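Local structure of transketolase (Campylobacter jejuni, 3L84) at residues R58-F63 with G108-T113; G125-A130 with H144-L149. The protein belongs to the transketolase family of thiamine diphosphate-binding proteins, with two domains of that superfamily followed by a C-terminal transketolase-like domain. One frame throughout, in Å; residues are numbered along the deposited sequence.

Contact 1: residues R58-F63 with G108-T113; sequences RDRLVF and GVEIAT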
ATOM      1  N   ARG A  58      -7.589  27.875 -14.252  1.00  6.21           N
ATOM      2  CA  ARG A  58      -8.356  26.938 -15.065  1.00  5.97           C
ATOM      3  C   ARG A  58      -9.126  25.940 -14.201  1.00  6.71           C
ATOM      4  O   ARG A  58      -8.682  25.561 -13.115  1.00  7.06           O
ATOM      5  CB  ARG A  58      -7.441  26.160 -16.002  1.00  7.15           C
ATOM      6  CG  ARG A  58      -6.538  25.176 -15.315  1.00  6.46           C
ATOM      7  CD  ARG A  58      -5.462  24.667 -16.233  1.00  6.36           C
ATOM      8  NE  ARG A  58      -4.651  23.613 -15.618  1.00  7.51           N
ATOM      9  CZ  ARG A  58      -3.566  23.878 -14.915  1.00  7.93           C
ATOM     10  NH1 ARG A  58      -3.188  25.112 -14.650  1.00  7.57           N
ATOM     11  NH2 ARG A  58      -2.821  22.903 -14.433  1.00  8.98           N
ATOM     12  N   ASP A  59     -10.268  25.469 -14.681  1.00  5.76           N
ATOM     13  CA  ASP A  59     -10.847  24.270 -14.094  1.00  6.32           C
ATOM     14  C   ASP A  59      -9.877  23.098 -14.285  1.00  6.81           C
ATOM     15  O   ASP A  59      -9.209  23.002 -15.314  1.00  8.48           O
ATOM     16  CB  ASP A  59     -12.158  23.899 -14.757  1.00  6.95           C
ATOM     17  CG  ASP A  59     -13.279  24.859 -14.474  1.00  7.89           C
ATOM     18  OD1 ASP A  59     -13.237  25.660 -13.501  1.00  7.22           O
ATOM     19  OD2 ASP A  59     -14.266  24.855 -15.253  1.00  8.69           O
ATOM     20  N   ARG A  60      -9.815  22.217 -13.302  1.00  7.56           N
ATOM     21  CA  ARG A  60      -8.949  21.036 -13.349  1.00  8.07           C
ATOM     22  C   ARG A  60      -9.846  19.821 -13.648  1.00  7.99           C
ATOM     23  O   ARG A  60     -10.736  19.510 -12.869  1.00  9.28           O
ATOM     24  CB  ARG A  60      -8.164  20.807 -12.038  1.00  9.27           C
ATOM     25  CG  ARG A  60      -7.366  21.990 -11.428  1.00 11.98           C
ATOM     26  CD  ARG A  60      -6.320  22.450 -12.364  1.00 11.65           C
ATOM     27  NE  ARG A  60      -5.219  23.227 -11.747  1.00  8.82           N
ATOM     28  CZ  ARG A  60      -5.240  24.536 -11.475  1.00  7.33           C
ATOM     29  NH1 ARG A  60      -6.340  25.253 -11.664  1.00  7.15           N
ATOM     30  NH2 ARG A  60      -4.144  25.169 -11.044  1.00  7.41           N
ATOM     31  N   LEU A  61      -9.580  19.106 -14.736  1.00  7.54           N
ATOM     32  CA  LEU A  61     -10.288  17.920 -15.143  1.00  8.35           C
ATOM     33  C   LEU A  61      -9.405  16.721 -14.865  1.00  7.27           C
ATOM     34  O   LEU A  61      -8.255  16.704 -15.289  1.00  9.05           O
ATOM     35  CB  LEU A  61     -10.608  17.990 -16.623  1.00  9.97           C
ATOM     36  CG  LEU A  61     -11.267  16.793 -17.293  1.00 10.44           C
ATOM     37  CD1 LEU A  61     -12.596  16.527 -16.652  1.00 11.03           C
ATOM     38  CD2 LEU A  61     -11.363  17.039 -18.823  1.00 13.49           C
ATOM     39  N   VAL A  62      -9.918  15.739 -14.142  1.00  7.08           N
ATOM     40  CA  VAL A  62      -9.197  14.501 -13.824  1.00  7.11           C
ATOM     41  C   VAL A  62     -10.001  13.268 -14.262  1.00  7.52           C
ATOM     42  O   VAL A  62     -11.125  13.057 -13.788  1.00  8.20           O
ATOM     43  CB  VAL A  62      -8.927  14.364 -12.333  1.00  7.38           C
ATOM     44  CG1 VAL A  62      -8.182  13.034 -12.004  1.00  8.83           C
ATOM     45  CG2 VAL A  62      -8.125  15.572 -11.782  1.00  9.29           C
ATOM     46  N   PHE A  63      -9.425  12.442 -15.114  1.00  7.86           N
ATOM     47  CA  PHE A  63      -9.974  11.112 -15.451  1.00  8.47           C
ATOM     48  C   PHE A  63      -9.382  10.113 -14.467  1.00  7.51           C
ATOM     49  O   PHE A  63      -8.272   9.658 -14.681  1.00  8.83           O
ATOM     50  CB  PHE A  63      -9.584  10.691 -16.872  1.00  9.99           C
ATOM     51  CG  PHE A  63     -10.435  11.247 -17.971  1.00 12.10           C
ATOM     52  CD1 PHE A  63     -10.677  12.594 -18.097  1.00 12.71           C
ATOM     53  CD2 PHE A  63     -10.910  10.401 -18.984  1.00 13.92           C
ATOM     54  CE1 PHE A  63     -11.485  13.093 -19.167  1.00 15.31           C
ATOM     55  CE2 PHE A  63     -11.669  10.893 -20.032  1.00 14.65           C
ATOM     56  CZ  PHE A  63     -11.951  12.239 -20.110  1.00 14.85           C
ATOM     57  N   GLY A 108      -1.927  19.178 -21.323  1.00 10.98           N
ATOM     58  CA  GLY A 108      -3.331  19.090 -21.059  1.00 11.19           C
ATOM     59  C   GLY A 108      -3.702  18.029 -20.044  1.00 10.06           C
ATOM     60  O   GLY A 108      -4.772  18.073 -19.486  1.00 12.70           O
ATOM     61  N   VAL A 109      -2.833  17.039 -19.799  1.00  8.37           N
ATOM     62  CA  VAL A 109      -3.102  16.007 -18.813  1.00  7.81           C
ATOM     63  C   VAL A 109      -2.744  16.562 -17.432  1.00  7.21           C
ATOM     64  O   VAL A 109      -1.595  16.931 -17.160  1.00  7.71           O
ATOM     65  CB  VAL A 109      -2.299  14.746 -19.104  1.00  6.22           C
ATOM     66  CG1 VAL A 109      -2.396  13.786 -17.926  1.00  8.22           C
ATOM     67  CG2 VAL A 109      -2.783  14.077 -20.405  1.00  6.96           C
ATOM     68  N   GLU A 110      -3.709  16.622 -16.533  1.00  6.99           N
ATOM     69  CA  GLU A 110      -3.482  17.277 -15.261  1.00  7.62           C
ATOM     70  C   GLU A 110      -2.586  16.489 -14.329  1.00  7.26           C
ATOM     71  O   GLU A 110      -1.809  17.067 -13.565  1.00  8.11           O
ATOM     72  CB  GLU A 110      -4.817  17.583 -14.566  1.00  8.40           C
ATOM     73  CG  GLU A 110      -5.645  18.687 -15.265  1.00  9.84           C
ATOM     74  CD  GLU A 110      -5.047  20.072 -15.194  1.00 11.94           C
ATOM     75  OE1 GLU A 110      -4.111  20.284 -14.390  1.00 12.75           O
ATOM     76  OE2 GLU A 110      -5.549  20.933 -15.946  1.00 10.49           O
ATOM     77  N   ILE A 111      -2.749  15.189 -14.346  1.00  6.77           N
ATOM     78  CA  ILE A 111      -2.048  14.305 -13.415  1.00  7.47           C
ATOM     79  C   ILE A 111      -2.072  12.928 -14.016  1.00  7.35           C
ATOM     80  O   ILE A 111      -2.998  12.588 -14.746  1.00  7.26           O
ATOM     81  CB  ILE A 111      -2.685  14.403 -12.003  1.00  8.18           C
ATOM     82  CG1 ILE A 111      -1.827  13.710 -10.930  1.00  9.50           C
ATOM     83  CG2 ILE A 111      -4.080  13.808 -11.976  1.00  9.57           C
ATOM     84  CD1 ILE A 111      -2.006  14.314  -9.543  1.00 10.62           C
ATOM     85  N   ALA A 112      -1.024  12.146 -13.808  1.00  6.33           N
ATOM     86  CA  ALA A 112      -0.989  10.793 -14.290  1.00  6.28           C
ATOM     87  C   ALA A 112      -1.960   9.948 -13.535  1.00  8.11           C
ATOM     88  O   ALA A 112      -2.002  10.027 -12.305  1.00  9.97           O
ATOM     89  CB  ALA A 112       0.452  10.198 -14.166  1.00  7.00           C
ATOM     90  N   THR A 113      -2.763   9.164 -14.235  1.00  7.53           N
ATOM     91  CA  THR A 113      -3.718   8.264 -13.580  1.00  8.78           C
ATOM     92  C   THR A 113      -3.679   6.917 -14.250  1.00  9.79           C
ATOM     93  O   THR A 113      -3.174   6.746 -15.328  1.00 13.00           O
ATOM     94  CB  THR A 113      -5.173   8.813 -13.594  1.00  9.44           C
ATOM     95  OG1 THR A 113      -5.613   8.933 -14.938  1.00  9.36           O
ATOM     96  CG2 THR A 113      -5.282  10.177 -12.840  1.00  9.58           C
TER
HETATM   97  O   HOH W   1      -7.942  20.420 -16.809  1.00 17.31           O
HETATM   98  O   HOH W   2      -2.824  21.662 -11.657  1.00 12.15           O
HETATM   99  O   HOH W   3      -6.488  15.911 -17.235  1.00 10.52           O
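Arg58 meets Glu110 in a side-on, two-pronged salt bridge. Its NE gives a nearly straight bond to Glu110 OE2 (2.8 Å, 176°), and its NH2 reaches Glu110 OE1 at 2.9 Å; each oxygen receives its donor on the syn lone pair. Guanidinium and carboxylate are therefore almost coplanar, 18° apart, and the paired bonds restrict rotation of the acid. At the other end of the contact Thr113 OG1 donates to Phe63 O at 2.8 Å, nearly in line with the C=O bond. Between these polar ends lies a small apolar patch, where Val62 CG1 comes within 4.2 Å of Ile111 CG2 and equally near Thr113 CG2.

The strand 60-63 is an outermost strand, within this chain, of the parallel sheet in the thiamine diphosphate-binding domain, and the irregular 110-113 part runs beside 58-63 in nearly the same direction. Water mediates part of their backbone contact: one molecule accepts from Glu110 N and donates to Leu61 O. A second donates to Glu110 OE2 (2.6 Å) and to Asp59 O while accepting from Leu61 N, so OE2 is held by both Arg58 and this water.

With its CG beside the backbone N, Glu110 sets that carbon 3.3 Å from Leu61 O, and a bend at chi2 (-68°) then turns the carboxylate toward Arg58. Arg58, in contrast, is extended from CG to NE, and its guanidinium has Arg60 NE over one face. Arg60 is thus a nearby opposite charge to the acid, beyond salt-bridge distance, and its NH1 donates to Arg58 O, which helps set where its guanidinium lies. Further out, Arg58 NH1 bonds to Trp55 O, Arg60 NH2 to Tyr404 O, and Arg403 NE to Glu110 O.

Contact 2: residues G125-A130 with H144-L149; sequences GFAMAA and HKIYCL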
ATOM      1  N   GLY A 125      -7.361  16.470  -3.776  1.00  6.31           N
ATOM      2  CA  GLY A 125      -6.200  17.281  -3.530  1.00  6.70           C
ATOM      3  C   GLY A 125      -6.157  18.589  -4.335  1.00  5.76           C
ATOM      4  O   GLY A 125      -5.783  19.627  -3.801  1.00  7.38           O
ATOM      5  N   PHE A 126      -6.540  18.534  -5.602  1.00  6.43           N
ATOM      6  CA  PHE A 126      -6.640  19.780  -6.383  1.00  6.63           C
ATOM      7  C   PHE A 126      -7.652  20.733  -5.769  1.00  6.06           C
ATOM      8  O   PHE A 126      -7.425  21.924  -5.804  1.00  6.85           O
ATOM      9  CB  PHE A 126      -7.012  19.481  -7.842  1.00  6.69           C
ATOM     10  CG  PHE A 126      -5.890  18.966  -8.700  1.00  6.31           C
ATOM     11  CD1 PHE A 126      -4.702  19.618  -8.808  1.00  7.97           C
ATOM     12  CD2 PHE A 126      -6.076  17.811  -9.441  1.00  8.41           C
ATOM     13  CE1 PHE A 126      -3.645  19.141  -9.634  1.00  8.43           C
ATOM     14  CE2 PHE A 126      -5.035  17.315 -10.248  1.00 10.19           C
ATOM     15  CZ  PHE A 126      -3.835  17.990 -10.357  1.00  8.79           C
ATOM     16  N   ALA A 127      -8.743  20.223  -5.211  1.00  6.46           N
ATOM     17  CA  ALA A 127      -9.781  21.041  -4.601  1.00  5.88           C
ATOM     18  C   ALA A 127      -9.250  21.663  -3.274  1.00  6.40           C
ATOM     19  O   ALA A 127      -9.496  22.845  -3.008  1.00  7.20           O
ATOM     20  CB  ALA A 127     -11.035  20.234  -4.399  1.00  6.66           C
HETATM   21  N   MSE A 128      -8.502  20.880  -2.491  1.00  5.83           N
HETATM   22  CA  MSE A 128      -7.883  21.440  -1.276  1.00  6.45           C
HETATM   23  C   MSE A 128      -6.838  22.481  -1.637  1.00  6.55           C
HETATM   24  O   MSE A 128      -6.726  23.535  -0.998  1.00  6.37           O
HETATM   25  CB  MSE A 128      -7.240  20.339  -0.463  1.00  7.25           C
HETATM   26  CG  MSE A 128      -8.247  19.390   0.190  1.00  7.21           C
HETATM   27 SE   MSE A 128      -7.543  18.036   1.343  0.60 10.77          SE
HETATM   28  CE  MSE A 128      -6.951  19.177   2.801  1.00 11.21           C
ATOM     29  N   ALA A 129      -6.005  22.158  -2.623  1.00  6.98           N
ATOM     30  CA  ALA A 129      -4.973  23.083  -3.115  1.00  6.45           C
ATOM     31  C   ALA A 129      -5.599  24.390  -3.587  1.00  6.52           C
ATOM     32  O   ALA A 129      -5.134  25.460  -3.248  1.00  7.44           O
ATOM     33  CB  ALA A 129      -4.137  22.450  -4.221  1.00  7.27           C
ATOM     34  N   ALA A 130      -6.719  24.302  -4.287  1.00  7.37           N
ATOM     35  CA  ALA A 130      -7.415  25.482  -4.765  1.00  7.24           C
ATOM     36  C   ALA A 130      -7.957  26.294  -3.578  1.00  7.94           C
ATOM     37  O   ALA A 130      -7.891  27.523  -3.592  1.00  7.57           O
ATOM     38  CB  ALA A 130      -8.560  25.069  -5.674  1.00  7.67           C
ATOM     39  N   HIS A 144     -12.115  28.434  -9.434  1.00  9.11           N
ATOM     40  CA  HIS A 144     -12.385  27.440 -10.468  1.00  7.72           C
ATOM     41  C   HIS A 144     -12.945  26.155  -9.827  1.00  7.87           C
ATOM     42  O   HIS A 144     -13.017  26.001  -8.598  1.00  9.79           O
ATOM     43  CB  HIS A 144     -11.082  27.152 -11.214  1.00  8.17           C
ATOM     44  CG  HIS A 144     -10.040  26.517 -10.365  1.00  7.00           C
ATOM     45  ND1 HIS A 144      -9.998  25.159 -10.109  1.00  7.57           N
ATOM     46  CD2 HIS A 144      -9.024  27.059  -9.647  1.00  8.15           C
ATOM     47  CE1 HIS A 144      -8.963  24.897  -9.330  1.00  7.39           C
ATOM     48  NE2 HIS A 144      -8.357  26.035  -9.023  1.00  8.22           N
ATOM     49  N   LYS A 145     -13.377  25.252 -10.689  1.00  6.54           N
ATOM     50  CA  LYS A 145     -13.872  23.933 -10.280  1.00  7.59           C
ATOM     51  C   LYS A 145     -12.827  22.860 -10.490  1.00  7.07           C
ATOM     52  O   LYS A 145     -11.824  23.058 -11.191  1.00  7.74           O
ATOM     53  CB  LYS A 145     -15.135  23.599 -11.068  1.00  8.15           C
ATOM     54  CG  LYS A 145     -16.281  24.563 -10.836  1.00  9.22           C
ATOM     55  CD  LYS A 145     -16.854  24.515  -9.424  1.00 10.17           C
ATOM     56  CE  LYS A 145     -18.009  25.510  -9.224  1.00 10.59           C
ATOM     57  NZ  LYS A 145     -18.453  25.480  -7.817  1.00 12.84           N
ATOM     58  N   ILE A 146     -13.099  21.701  -9.890  1.00  7.10           N
ATOM     59  CA  ILE A 146     -12.342  20.464 -10.081  1.00  7.70           C
ATOM     60  C   ILE A 146     -13.349  19.402 -10.437  1.00  7.75           C
ATOM     61  O   ILE A 146     -14.281  19.137  -9.649  1.00  8.73           O
ATOM     62  CB  ILE A 146     -11.565  20.044  -8.837  1.00  7.86           C
ATOM     63  CG1 ILE A 146     -10.540  21.125  -8.410  1.00  8.66           C
ATOM     64  CG2 ILE A 146     -10.865  18.704  -9.107  1.00  8.46           C
ATOM     65  CD1 ILE A 146     -11.034  22.355  -7.692  1.00  9.75           C
ATOM     66  N   TYR A 147     -13.272  18.892 -11.657  1.00  7.65           N
ATOM     67  CA  TYR A 147     -14.156  17.843 -12.178  1.00  8.25           C
ATOM     68  C   TYR A 147     -13.392  16.545 -12.242  1.00  8.90           C
ATOM     69  O   TYR A 147     -12.297  16.475 -12.802  1.00 10.18           O
ATOM     70  CB  TYR A 147     -14.641  18.187 -13.593  1.00  8.66           C
ATOM     71  CG  TYR A 147     -15.518  19.401 -13.688  1.00  8.14           C
ATOM     72  CD1 TYR A 147     -16.869  19.344 -13.362  1.00  8.77           C
ATOM     73  CD2 TYR A 147     -15.010  20.625 -14.126  1.00  8.89           C
ATOM     74  CE1 TYR A 147     -17.682  20.459 -13.500  1.00  8.38           C
ATOM     75  CE2 TYR A 147     -15.807  21.751 -14.228  1.00  8.32           C
ATOM     76  CZ  TYR A 147     -17.152  21.674 -13.896  1.00  7.30           C
ATOM     77  OH  TYR A 147     -18.021  22.765 -13.987  1.00  9.14           O
ATOM     78  N   CYS A 148     -13.951  15.487 -11.670  1.00  8.67           N
ATOM     79  CA  CYS A 148     -13.321  14.187 -11.745  1.00  8.96           C
ATOM     80  C   CYS A 148     -14.291  13.178 -12.291  1.00  8.49           C
ATOM     81  O   CYS A 148     -15.421  13.094 -11.778  1.00  9.37           O
ATOM     82  CB  CYS A 148     -12.906  13.749 -10.345  1.00  8.27           C
ATOM     83  SG  CYS A 148     -12.121  12.151 -10.228  1.00 10.96           S
ATOM     84  N   LEU A 149     -13.885  12.428 -13.310  1.00  8.88           N
ATOM     85  CA  LEU A 149     -14.691  11.301 -13.797  0.50  9.79           C
ATOM     86  C   LEU A 149     -14.144  10.031 -13.206  1.00  9.51           C
ATOM     87  O   LEU A 149     -12.951   9.785 -13.266  1.00 10.37           O
ATOM     88  CB  LEU A 149     -14.651  11.194 -15.322  0.50 10.32           C
ATOM     89  CG  LEU A 149     -15.505  12.136 -16.161  0.50 11.82           C
ATOM     90  CD1 LEU A 149     -15.291  13.613 -15.785  0.50 14.70           C
ATOM     91  CD2 LEU A 149     -15.194  11.874 -17.652  0.50 14.26           C
TER
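Apolar helix-on-sheet packing joins helix 118-137 to the N-terminal end of strand 146-151 in the parallel sheet of the thiamine diphosphate-binding domain. Helix 125-130 and strand 146-149 run antiparallel, at 176°, with their axes 8.9 Å apart, as expected where a helix leads back across a sheet into the next parallel strand.

Ile146 is the residue that fills the interface. Its CG1 lies beside the backbone N (chi1 -60°), turned toward the helix, and chi2 (77°) sets the CD1 methyl against the helix backbone, 3.6 Å from Ala127 CA. The same methyl touches the Ala127 CB at 3.9 Å and lies near Ala130 CB, while the CG2 branch faces Phe126 CB at 4.1 Å. The small alanine side chains are consistent with this close approach of the isoleucine to the main chain of the helix. Phe126 contributes through CB; its ring leads away from the strand to pack on Val62, Ala400 and Arg403.

One turn further along the helix, Ala130 CB meets the imidazole of His144 obliquely, 3.5 Å from NE2. Both ring nitrogens are hydrogen-bonded: ND1 donates to Lys145 O (3.0 Å) with the oxygen in the ring plane, although ND1 stands above the plane of the Lys145 carbonyl, and NE2 is hydrogen-bonded to Tyr404 OH. Together these bonds should fix the rotation of the imidazole beside the alanine.

Strand 146-151 runs between strands 60-63 and 175-181, pairing through its backbone with both, while helix 391-404 also packs on helix 118-137, with Tyr404 against Ala129 and Ala130.

In the fold
From the N terminus, the chain enters strand 60-63, passes through helices 69-79 and 85-88, and returns in segment 108-113, where contact 1 closes a loop with 44 intervening residues. Helix 118-137 follows, and contact 2 closes a shorter connection, with 13 residues between its segments. The two closures are in series, neither nested nor crossed, and their centres lie about 9 Å apart. Strands 60-63 and 146-151 join them as neighbours in the parallel sheet: Val62 N lies 2.8 Å from Tyr147 O, and Asp59 OD1 is 2.8 Å from Lys145 N, both probable hydrogen bonds. Phe126 adds a side-chain link by touching Ile111.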